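Local atomic coordinates of 2-dehydropantoate 2-reductase (Enterococcus faecium, PDB entry 3WFI), a protein that acts as an NAD-dependent D-mandelate dehydrogenase of the ketopantoate reductase family, interconverting D-mandelate and the corresponding 2-keto acid. Residues L201-N204 and M205-G209; A33-V36 and Q37-E41; D154-E157 and A158-K161. One frame throughout, in Å; residues are numbered along the deposited sequence.

Along the chain the order is contact 2, contact 3, contact 1, and all three are local, formed at or along single helices. Contact 2 (33-41), on helix 33-42, and contact 3 (154-161), at the start of helix 157-168, both belong to the Rossmann-type half built round the eight-stranded mixed sheet, yet their centres lie about 37 Å apart. Contact 1 (201-209) opens helix 205-209 in the C-terminal helical half; its centre is about 44 Å from that of contact 2 and 42 Å from that of contact 3, on the opposite side of the chain's centre from the latter. Contact 2 borders the NAD(+) site, whereas contact 1 meets the second subunit.

Contact 1 (L201-N204 and M205-G209); sequences LDVN and MAELG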
loop_
_atom_site.group_PDB
_atom_site.type_symbol
_atom_site.label_atom_id
_atom_site.label_comp_id
_atom_site.label_asym_id
_atom_site.label_seq_id
_atom_site.Cartn_x
_atom_site.Cartn_y
_atom_site.Cartn_z
ATOM N N LEU B 201 -1.925 -0.355 8.684
ATOM C CA LEU B 201 -2.133 -1.716 9.225
ATOM C C LEU B 201 -2.861 -1.749 10.570
ATOM O O LEU B 201 -3.292 -2.821 11.014
ATOM C CB LEU B 201 -0.799 -2.450 9.327
ATOM C CG LEU B 201 -0.144 -2.776 7.986
ATOM C CD1 LEU B 201 1.322 -3.158 8.152
ATOM C CD2 LEU B 201 -0.917 -3.885 7.282
ATOM N N ASP B 202 -3.013 -0.585 11.198
ATOM C CA ASP B 202 -3.659 -0.455 12.509
ATOM C C ASP B 202 -2.900 -1.222 13.586
ATOM O O ASP B 202 -3.447 -2.119 14.241
ATOM C CB ASP B 202 -5.135 -0.882 12.462
ATOM C CG ASP B 202 -5.903 -0.456 13.715
ATOM O OD1 ASP B 202 -5.456 0.479 14.405
ATOM O OD2 ASP B 202 -6.944 -1.062 14.022
ATOM N N VAL B 203 -1.638 -0.855 13.769
ATOM C CA VAL B 203 -0.751 -1.542 14.699
ATOM C C VAL B 203 0.151 -0.521 15.353
ATOM O O VAL B 203 0.414 0.533 14.779
ATOM C CB VAL B 203 0.119 -2.615 13.973
ATOM C CG1 VAL B 203 -0.724 -3.802 13.540
ATOM C CG2 VAL B 203 0.857 -2.036 12.767
ATOM N N ASN B 204 0.644 -0.824 16.547
ATOM C CA ASN B 204 1.737 -0.044 17.116
ATOM C C ASN B 204 3.043 -0.503 16.474
ATOM O O ASN B 204 3.051 -1.432 15.667
ATOM C CB ASN B 204 1.768 -0.115 18.664
ATOM C CG ASN B 204 1.985 -1.518 19.198
ATOM O OD1 ASN B 204 2.564 -2.373 18.542
ATOM N ND2 ASN B 204 1.514 -1.757 20.402
ATOM N N MET B 205 4.152 0.119 16.844
ATOM C CA MET B 205 5.409 -0.181 16.181
ATOM C C MET B 205 5.917 -1.582 16.505
ATOM O O MET B 205 6.445 -2.271 15.630
ATOM C CB MET B 205 6.441 0.904 16.488
ATOM C CG MET B 205 6.140 2.156 15.676
ATOM S SD MET B 205 7.130 3.588 16.045
ATOM C CE MET B 205 6.401 4.130 17.593
ATOM N N ALA B 206 5.734 -2.015 17.753
ATOM C CA ALA B 206 6.070 -3.384 18.128
ATOM C C ALA B 206 5.275 -4.420 17.332
ATOM O O ALA B 206 5.834 -5.424 16.898
ATOM C CB ALA B 206 5.863 -3.605 19.619
ATOM N N GLU B 207 3.977 -4.196 17.153
ATOM C CA GLU B 207 3.164 -5.143 16.381
ATOM C C GLU B 207 3.561 -5.141 14.891
ATOM O O GLU B 207 3.570 -6.182 14.232
ATOM C CB GLU B 207 1.671 -4.868 16.558
ATOM C CG GLU B 207 1.115 -5.095 17.974
ATOM C CD GLU B 207 -0.271 -4.488 18.205
ATOM O OE1 GLU B 207 -0.628 -3.452 17.580
ATOM O OE2 GLU B 207 -1.012 -5.043 19.057
ATOM N N LEU B 208 3.917 -3.978 14.368
ATOM C CA LEU B 208 4.428 -3.927 13.001
ATOM C C LEU B 208 5.675 -4.815 12.877
ATOM O O LEU B 208 5.787 -5.638 11.952
ATOM C CB LEU B 208 4.739 -2.483 12.604
ATOM C CG LEU B 208 5.436 -2.270 11.267
ATOM C CD1 LEU B 208 4.597 -2.795 10.108
ATOM C CD2 LEU B 208 5.756 -0.796 11.099
ATOM N N GLY B 209 6.590 -4.668 13.837
ATOM C CA GLY B 209 7.830 -5.431 13.850
ATOM C C GLY B 209 7.665 -6.933 13.984
ATOM O O GLY B 209 8.512 -7.687 13.528
#
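Asn-204 and Glu-207 exchange hydrogen bonds in a capping box that opens helix 205-209, just after the chain leaves helix 194-201. Glu-207 can be followed outward. Its CB lies 3.3 Å from Asn-204 OD1 and touches Val-203 CB; CG passes close to the amide oxygen, 3.1 Å from Asn-204 OD1; CD stays beside the same amide, 3.6 Å from OD1 of Asn-204. The chain, extended beyond CG, then brings OE1 back to the backbone, where it accepts from Asn-204 N at 3.1 Å, the N-H meeting the anti side of the carboxylate 24° out of its plane. The reciprocal bond runs from Glu-207 N to Asn-204 OD1, 2.7 Å long and nearly in line with the amide C=O. It depends on chi1 of Asn-204 (62°), which sets CG between the backbone N and the carbonyl carbon and swings OD1 over the first turn. Amide and carboxylate planes stand 38° apart, with the two side chains crossing at about a right angle. Leu-208 N closes the turn on Asn-204 O.

Beside the box, Val-203 CG2 packs on Leu-208 CB at 3.9 Å, and Leu-201 CD1 meets Leu-208 CD1 at 3.8 Å, apolar contacts that hold the last residue of helix 194-201 and the connecting loop against the short helix 205-209. Leu-208 also lies on Leu-197 and Cys-198 of helix 194-201. In the dimer, Lys-305 of the second subunit donates to Leu-201 O, and Ser-308 of that subunit packs on Val-203. Chemically, the box gives partners to the backbone N-H groups of Asn-204 and Glu-207; the N-H of Asn-204 and the N-terminal end of this short helix may modestly favour the charged form of the carboxylate.

Contact 2 (A33-V36 and Q37-E41); sequences AEHV and QQIKE
Val-36 O takes the N-H of Lys-40 at 2.9 Å, one of four successive i to i+4 bonds that carry helix 33-42 across this stretch; the others join Gln-37 N to Ala-33 O, Gln-38 N to Glu-34 O and Ile-39 N to His-35 O. On the exposed flank, a bend at chi2 (62°) carries the Gln-37 amide along the helix to Glu-41, where NE2 donates to Glu-41 OE1 at 2.8 Å. On the buried flank both ring nitrogens of His-35 are engaged outside the helix: NE2 bonds to Ala-8 O in the glycine-rich loop, and ND1 meets the N-H of Gly-137, a pattern consistent with a neutral ring protonated at NE2. Gripped at both nitrogens, the imidazole has its rotation fixed.

One face of that ring receives the delta methyl of Ile-39 in a CH-pi contact: CD1 of Ile-39 sits 3.8 Å from the centroid of the His-35 ring, 17° off its normal, and nearest CE1 of that ring at 3.6 Å. Next to it, Val-36 and the extended Lys-40 run side by side in the same direction, with CG1 of Val-36 3.7 Å from CE of Lys-40.

The helix follows strand 25-30 in the Rossmann fold. His-35 and Val-36 touch Asp-30 of that strand, a residue seen to bind NAD(+), while Val-36, Ile-39 and Lys-40 lean on Ile-59 of the edge strand 59-61.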
loop_
_atom_site.group_PDB
_atom_site.type_symbol
_atom_site.label_atom_id
_atom_site.label_comp_id
_atom_site.label_asym_id
_atom_site.label_seq_id
_atom_site.Cartn_x
_atom_site.Cartn_y
_atom_site.Cartn_z
ATOM N N ALA B 33 -4.186 35.704 15.429
ATOM C CA ALA B 33 -4.607 37.106 15.555
ATOM C C ALA B 33 -4.512 37.672 16.967
ATOM O O ALA B 33 -4.088 38.811 17.145
ATOM C CB ALA B 33 -6.025 37.284 15.025
ATOM N N GLU B 34 -4.909 36.890 17.966
ATOM C CA GLU B 34 -4.872 37.354 19.356
ATOM C C GLU B 34 -3.426 37.506 19.836
ATOM O O GLU B 34 -3.123 38.368 20.665
ATOM C CB GLU B 34 -5.585 36.373 20.284
ATOM C CG GLU B 34 -6.993 35.944 19.891
ATOM C CD GLU B 34 -7.503 34.807 20.769
ATOM O OE1 GLU B 34 -7.016 34.676 21.924
ATOM O OE2 GLU B 34 -8.381 34.043 20.301
ATOM N N HIS B 35 -2.557 36.628 19.332
ATOM C CA HIS B 35 -1.112 36.662 19.617
ATOM C C HIS B 35 -0.495 37.941 19.066
ATOM O O HIS B 35 0.214 38.653 19.768
ATOM C CB HIS B 35 -0.440 35.453 18.961
ATOM C CG HIS B 35 0.963 35.189 19.423
ATOM N ND1 HIS B 35 1.336 35.236 20.746
ATOM C CD2 HIS B 35 2.070 34.827 18.737
ATOM C CE1 HIS B 35 2.619 34.935 20.857
ATOM N NE2 HIS B 35 3.087 34.683 19.650
ATOM N N VAL B 36 -0.806 38.220 17.801
ATOM C CA VAL B 36 -0.306 39.399 17.108
ATOM C C VAL B 36 -0.768 40.673 17.823
ATOM O O VAL B 36 0.037 41.564 18.097
ATOM C CB VAL B 36 -0.757 39.407 15.627
ATOM C CG1 VAL B 36 -0.393 40.723 14.946
ATOM C CG2 VAL B 36 -0.136 38.236 14.872
ATOM N N GLN B 37 -2.061 40.746 18.129
ATOM C CA GLN B 37 -2.649 41.933 18.746
ATOM C C GLN B 37 -2.090 42.186 20.147
ATOM O O GLN B 37 -1.811 43.330 20.512
ATOM C CB GLN B 37 -4.180 41.791 18.793
ATOM C CG GLN B 37 -4.921 43.044 19.225
ATOM C CD GLN B 37 -4.707 44.192 18.273
ATOM O OE1 GLN B 37 -4.969 44.077 17.076
ATOM N NE2 GLN B 37 -4.221 45.306 18.796
ATOM N N GLN B 38 -1.920 41.124 20.932
ATOM C CA GLN B 38 -1.374 41.270 22.291
ATOM C C GLN B 38 0.045 41.827 22.257
ATOM O O GLN B 38 0.367 42.749 23.002
ATOM C CB GLN B 38 -1.450 39.958 23.096
ATOM C CG GLN B 38 -2.784 39.767 23.797
ATOM C CD GLN B 38 -3.166 40.935 24.668
ATOM O OE1 GLN B 38 -2.468 41.254 25.636
ATOM N NE2 GLN B 38 -4.287 41.565 24.354
ATOM N N ILE B 39 0.874 41.290 21.363
ATOM C CA ILE B 39 2.256 41.758 21.208
ATOM C C ILE B 39 2.298 43.189 20.655
ATOM O O ILE B 39 3.125 43.978 21.075
ATOM C CB ILE B 39 3.097 40.794 20.331
ATOM C CG1 ILE B 39 3.247 39.448 21.051
ATOM C CG2 ILE B 39 4.477 41.387 20.032
ATOM C CD1 ILE B 39 3.720 38.305 20.182
ATOM N N LYS B 40 1.403 43.523 19.730
ATOM C CA LYS B 40 1.321 44.896 19.231
ATOM C C LYS B 40 1.039 45.860 20.381
ATOM O O LYS B 40 1.735 46.856 20.541
ATOM C CB LYS B 40 0.235 45.048 18.155
ATOM C CG LYS B 40 0.666 44.679 16.744
ATOM C CD LYS B 40 -0.496 44.832 15.772
ATOM C CE LYS B 40 -0.136 44.363 14.369
ATOM N NZ LYS B 40 -1.335 44.200 13.491
ATOM N N GLU B 41 0.033 45.544 21.192
ATOM C CA GLU B 41 -0.406 46.449 22.261
ATOM C C GLU B 41 0.512 46.487 23.480
ATOM O O GLU B 41 0.721 47.548 24.054
ATOM C CB GLU B 41 -1.822 46.092 22.721
ATOM C CG GLU B 41 -2.905 46.512 21.744
ATOM C CD GLU B 41 -4.294 46.093 22.214
ATOM O OE1 GLU B 41 -5.012 45.385 21.474
ATOM O OE2 GLU B 41 -4.669 46.485 23.342
#

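Contact 3 (D154-E157 and A158-K161); sequences DGKE and AAAK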
loop_
_atom_site.group_PDB
_atom_site.type_symbol
_atom_site.label_atom_id
_atom_site.label_comp_id
_atom_site.label_asym_id
_atom_site.label_seq_id
_atom_site.Cartn_x
_atom_site.Cartn_y
_atom_site.Cartn_z
ATOM N N ASP B 154 26.211 24.540 -2.583
ATOM C CA ASP B 154 27.627 24.200 -2.713
ATOM C C ASP B 154 28.460 25.422 -2.419
ATOM O O ASP B 154 28.121 26.518 -2.859
ATOM C CB ASP B 154 27.947 23.754 -4.152
ATOM C CG ASP B 154 27.310 22.429 -4.536
ATOM O OD1 ASP B 154 27.011 21.573 -3.670
ATOM O OD2 ASP B 154 27.145 22.218 -5.748
ATOM N N GLY B 155 29.532 25.243 -1.657
ATOM C CA GLY B 155 30.477 26.318 -1.395
ATOM C C GLY B 155 30.027 27.382 -0.407
ATOM O O GLY B 155 30.697 28.405 -0.264
ATOM N N LYS B 156 28.925 27.136 0.303
ATOM C CA LYS B 156 28.398 28.102 1.249
ATOM C C LYS B 156 28.685 27.723 2.714
ATOM O O LYS B 156 28.002 28.201 3.619
ATOM C CB LYS B 156 26.894 28.282 1.037
ATOM C CG LYS B 156 26.479 28.680 -0.376
ATOM C CD LYS B 156 27.154 29.950 -0.906
ATOM C CE LYS B 156 26.805 31.200 -0.120
ATOM N NZ LYS B 156 25.372 31.598 -0.249
ATOM N N GLU B 157 29.712 26.901 2.949
ATOM C CA GLU B 157 30.100 26.522 4.317
ATOM C C GLU B 157 30.541 27.735 5.144
ATOM O O GLU B 157 30.157 27.867 6.300
ATOM C CB GLU B 157 31.224 25.464 4.320
ATOM C CG GLU B 157 30.763 24.048 4.009
ATOM C CD GLU B 157 30.491 23.788 2.534
ATOM O OE1 GLU B 157 31.014 24.526 1.668
ATOM O OE2 GLU B 157 29.748 22.822 2.241
ATOM N N ALA B 158 31.359 28.602 4.551
ATOM C CA ALA B 158 31.827 29.819 5.216
ATOM C C ALA B 158 30.657 30.720 5.593
ATOM O O ALA B 158 30.593 31.218 6.714
ATOM C CB ALA B 158 32.809 30.574 4.324
ATOM N N ALA B 159 29.712 30.874 4.674
ATOM C CA ALA B 159 28.491 31.621 4.945
ATOM C C ALA B 159 27.656 30.998 6.090
ATOM O O ALA B 159 27.103 31.711 6.916
ATOM C CB ALA B 159 27.662 31.752 3.679
ATOM N N ALA B 160 27.573 29.674 6.125
ATOM C CA ALA B 160 26.862 28.976 7.196
ATOM C C ALA B 160 27.552 29.200 8.541
ATOM O O ALA B 160 26.887 29.378 9.565
ATOM C CB ALA B 160 26.753 27.489 6.887
ATOM N N LYS B 161 28.885 29.203 8.533
ATOM C CA LYS B 161 29.655 29.436 9.756
ATOM C C LYS B 161 29.448 30.851 10.292
ATOM O O LYS B 161 29.328 31.040 11.507
ATOM C CB LYS B 161 31.140 29.112 9.549
ATOM C CG LYS B 161 31.402 27.611 9.465
ATOM C CD LYS B 161 32.812 27.287 8.997
ATOM C CE LYS B 161 32.968 25.793 8.742
ATOM N NZ LYS B 161 34.302 25.450 8.167
HETATM O O HOH W 1 30.356 30.670 1.809
HETATM O O HOH W 2 32.594 28.241 2.075
#
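Lys-156 occupies the N-cap position of helix 157-168, the helix of a beta-alpha-beta unit that links strand 147-151 to its parallel neighbour 174-176, and its carbonyl accepts the first helical bond of this stretch, from Ala-160 N at 2.9 Å. Coming from the strand, the loop turns at Gly-155, which has a positive phi (75°); its carbonyl oxygen reaches the first turn through two waters. One water accepts from Ala-159 N at 2.9 Å and the other from Ala-158 N at 2.8 Å, and each donates to Gly-155 O. Solvent thus does the work of a side-chain cap for these two groups.

At Lys-156 itself the side chain folds back on itself, bent at chi2, chi3 and chi4, all near -60°, which lays CE against Ala-159 CB at 3.9 Å and leads NZ to a hydrogen bond with Glu-120 O. Its side chain and those of Ala-159 and Ala-160 touch Tyr-123 of strand 122-127, and Ala-160 also faces Leu-149 and Phe-176, the methyls of Ala-159 and Ala-160 forming part of the helix face that packs on the sheet. Glu-157 follows, bent at chi2, its OE2 making a weak hydrogen bond to Asn-151 ND2. The carbonyl of Glu-157 takes the next helical bond, from Lys-161 N, and the lysine chain starts out over it: CG of Lys-161 lies 3.4 Å from O of Glu-157.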